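PDB 6N9J: clostripain-related protein, which is a secreted C11-family cysteine protease that probably cleaves peptide bonds in protein substrates. Local coordinates for residues Gln164-Val169 with Val364-Ala369. Numbering follows the deposited sequence.
Sequences QSVEVV and VEWYSA
V166 lies against one face of the W366 indole, and both of its methyls are used. CG2 of V166 makes a CH-pi contact 3.8 Å from the centroid of the six-membered ring of W366, only 9° off the ring normal. CG1 of V166 rests over the pyrrole side, 3.7 Å from NE1 of W366. The forked valine tip spans both rings, and the broad indole face takes both methyls. With chi1 at 176°, the indole extends from its backbone toward V166.

Beside this CH-pi contact, E167 packs its apolar stem against V364, which offers it a methyl: CG of E167 is 3.7 Å from CG1 of V364. The same CG meets the indole obliquely at CD1. A bend at chi2 (89°) turns the buried carboxylate back toward S165 while CB and CG stay against V364. OE1 of E167 accepts from OG of S165 at 2.8 Å, on its anti side; OE2 takes hydrogen bonds from the hydroxyls of T346 and Y360 and the backbone N-H of Y347. Glutamate thus joins an apolar stem to a many-donor acceptor. S165, small and hydroxylated, is also the N-cap, its OG taking a weak 3.3 Å bond from N of V168.

No direct hydrogen bond joins the segments, but a water does, donating to O of E167 (2.8 Å) and accepting from N of W366 (2.9 Å). Replacing W366 by an alanine would probably leave both V166 methyls without their aromatic partner and open a gap between the helices.

The contact packs helix 166-171, which follows central-sheet strand 155-159, against the C-terminal helix 365-369, with W366 also touching Y170, W372 and helix 248-259.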
loop_
_atom_site.group_PDB
_atom_site.type_symbol
_atom_site.label_atom_id
_atom_site.label_comp_id
_atom_site.label_asym_id
_atom_site.label_seq_id
_atom_site.Cartn_x
_atom_site.Cartn_y
_atom_site.Cartn_z
ATOM N N GLN A 164 3.053 3.917 -1.297
ATOM C CA GLN A 164 3.305 4.947 -0.287
ATOM C C GLN A 164 3.846 6.221 -0.973
ATOM O O GLN A 164 4.990 6.641 -0.764
ATOM C CB GLN A 164 4.263 4.438 0.795
ATOM C CG GLN A 164 4.216 5.225 2.117
ATOM C CD GLN A 164 2.991 4.908 2.986
ATOM O OE1 GLN A 164 1.903 4.637 2.482
ATOM N NE2 GLN A 164 3.174 4.951 4.301
ATOM N N SER A 165 2.970 6.792 -1.801
ATOM C CA SER A 165 3.158 8.019 -2.562
ATOM C C SER A 165 2.279 9.128 -1.980
ATOM O O SER A 165 1.121 8.881 -1.620
ATOM C CB SER A 165 2.826 7.747 -4.040
ATOM O OG SER A 165 2.133 8.816 -4.657
ATOM N N VAL A 166 2.826 10.338 -1.881
ATOM C CA VAL A 166 2.115 11.451 -1.265
ATOM C C VAL A 166 0.911 11.833 -2.122
ATOM O O VAL A 166 -0.096 12.325 -1.607
ATOM C CB VAL A 166 3.054 12.687 -1.048
ATOM C CG1 VAL A 166 3.390 13.345 -2.362
ATOM C CG2 VAL A 166 2.435 13.714 -0.088
ATOM N N GLU A 167 1.008 11.587 -3.429
ATOM C CA GLU A 167 -0.100 11.845 -4.348
ATOM C C GLU A 167 -1.281 10.898 -4.095
ATOM O O GLU A 167 -2.441 11.307 -4.120
ATOM C CB GLU A 167 0.373 11.713 -5.801
ATOM C CG GLU A 167 1.371 12.792 -6.240
ATOM C CD GLU A 167 2.825 12.426 -5.970
ATOM O OE1 GLU A 167 3.072 11.381 -5.314
ATOM O OE2 GLU A 167 3.723 13.195 -6.412
ATOM N N VAL A 168 -0.973 9.627 -3.857
ATOM C CA VAL A 168 -1.992 8.612 -3.619
ATOM C C VAL A 168 -2.670 8.814 -2.273
ATOM O O VAL A 168 -3.892 8.826 -2.170
ATOM C CB VAL A 168 -1.381 7.200 -3.664
ATOM C CG1 VAL A 168 -2.429 6.144 -3.317
ATOM C CG2 VAL A 168 -0.739 6.930 -5.036
ATOM N N VAL A 169 -1.854 8.946 -1.238
ATOM C CA VAL A 169 -2.341 9.135 0.115
ATOM C C VAL A 169 -3.150 10.442 0.236
ATOM O O VAL A 169 -4.190 10.467 0.900
ATOM C CB VAL A 169 -1.172 9.121 1.129
ATOM C CG1 VAL A 169 -1.670 9.452 2.507
ATOM C CG2 VAL A 169 -0.476 7.754 1.134
ATOM N N VAL A 364 -4.516 14.792 -10.286
ATOM C CA VAL A 364 -3.858 14.557 -9.009
ATOM C C VAL A 364 -4.021 15.785 -8.123
ATOM O O VAL A 364 -3.400 16.818 -8.371
ATOM C CB VAL A 364 -2.373 14.229 -9.196
ATOM C CG1 VAL A 364 -1.662 14.182 -7.850
ATOM C CG2 VAL A 364 -2.239 12.907 -9.927
ATOM N N GLU A 365 -4.862 15.666 -7.095
ATOM C CA GLU A 365 -5.232 16.794 -6.242
ATOM C C GLU A 365 -4.024 17.427 -5.573
ATOM O O GLU A 365 -4.025 18.627 -5.282
ATOM C CB GLU A 365 -6.240 16.353 -5.172
ATOM N N TRP A 366 -2.991 16.620 -5.348
ATOM C CA TRP A 366 -1.791 17.075 -4.652
ATOM C C TRP A 366 -1.105 18.225 -5.394
ATOM O O TRP A 366 -0.524 19.118 -4.777
ATOM C CB TRP A 366 -0.817 15.908 -4.458
ATOM C CG TRP A 366 0.481 16.318 -3.827
ATOM C CD1 TRP A 366 1.697 16.407 -4.442
ATOM C CD2 TRP A 366 0.695 16.708 -2.458
ATOM N NE1 TRP A 366 2.654 16.819 -3.544
ATOM C CE2 TRP A 366 2.066 17.011 -2.320
ATOM C CE3 TRP A 366 -0.136 16.821 -1.340
ATOM C CZ2 TRP A 366 2.625 17.427 -1.106
ATOM C CZ3 TRP A 366 0.419 17.230 -0.130
ATOM C CH2 TRP A 366 1.785 17.528 -0.023
ATOM N N TYR A 367 -1.188 18.189 -6.721
ATOM C CA TYR A 367 -0.623 19.215 -7.593
ATOM C C TYR A 367 -1.141 20.620 -7.284
ATOM O O TYR A 367 -0.368 21.567 -7.144
ATOM C CB TYR A 367 -0.925 18.842 -9.043
ATOM C CG TYR A 367 -0.488 19.835 -10.085
ATOM C CD1 TYR A 367 0.851 19.973 -10.426
ATOM C CD2 TYR A 367 -1.423 20.597 -10.771
ATOM C CE1 TYR A 367 1.252 20.873 -11.401
ATOM C CE2 TYR A 367 -1.034 21.492 -11.749
ATOM C CZ TYR A 367 0.304 21.625 -12.058
ATOM O OH TYR A 367 0.691 22.510 -13.027
ATOM N N SER A 368 -2.455 20.754 -7.183
ATOM C CA SER A 368 -3.059 22.029 -6.828
ATOM C C SER A 368 -3.064 22.282 -5.311
ATOM O O SER A 368 -3.008 23.430 -4.871
ATOM C CB SER A 368 -4.481 22.098 -7.381
ATOM O OG SER A 368 -5.232 20.968 -6.970
ATOM N N ALA A 369 -3.116 21.220 -4.508
ATOM C CA ALA A 369 -3.184 21.371 -3.054
ATOM C C ALA A 369 -1.880 21.914 -2.459
ATOM O O ALA A 369 -1.898 22.749 -1.550
ATOM C CB ALA A 369 -3.545 20.040 -2.397
HETATM O O HOH W 1 -3.547 13.795 -4.814
#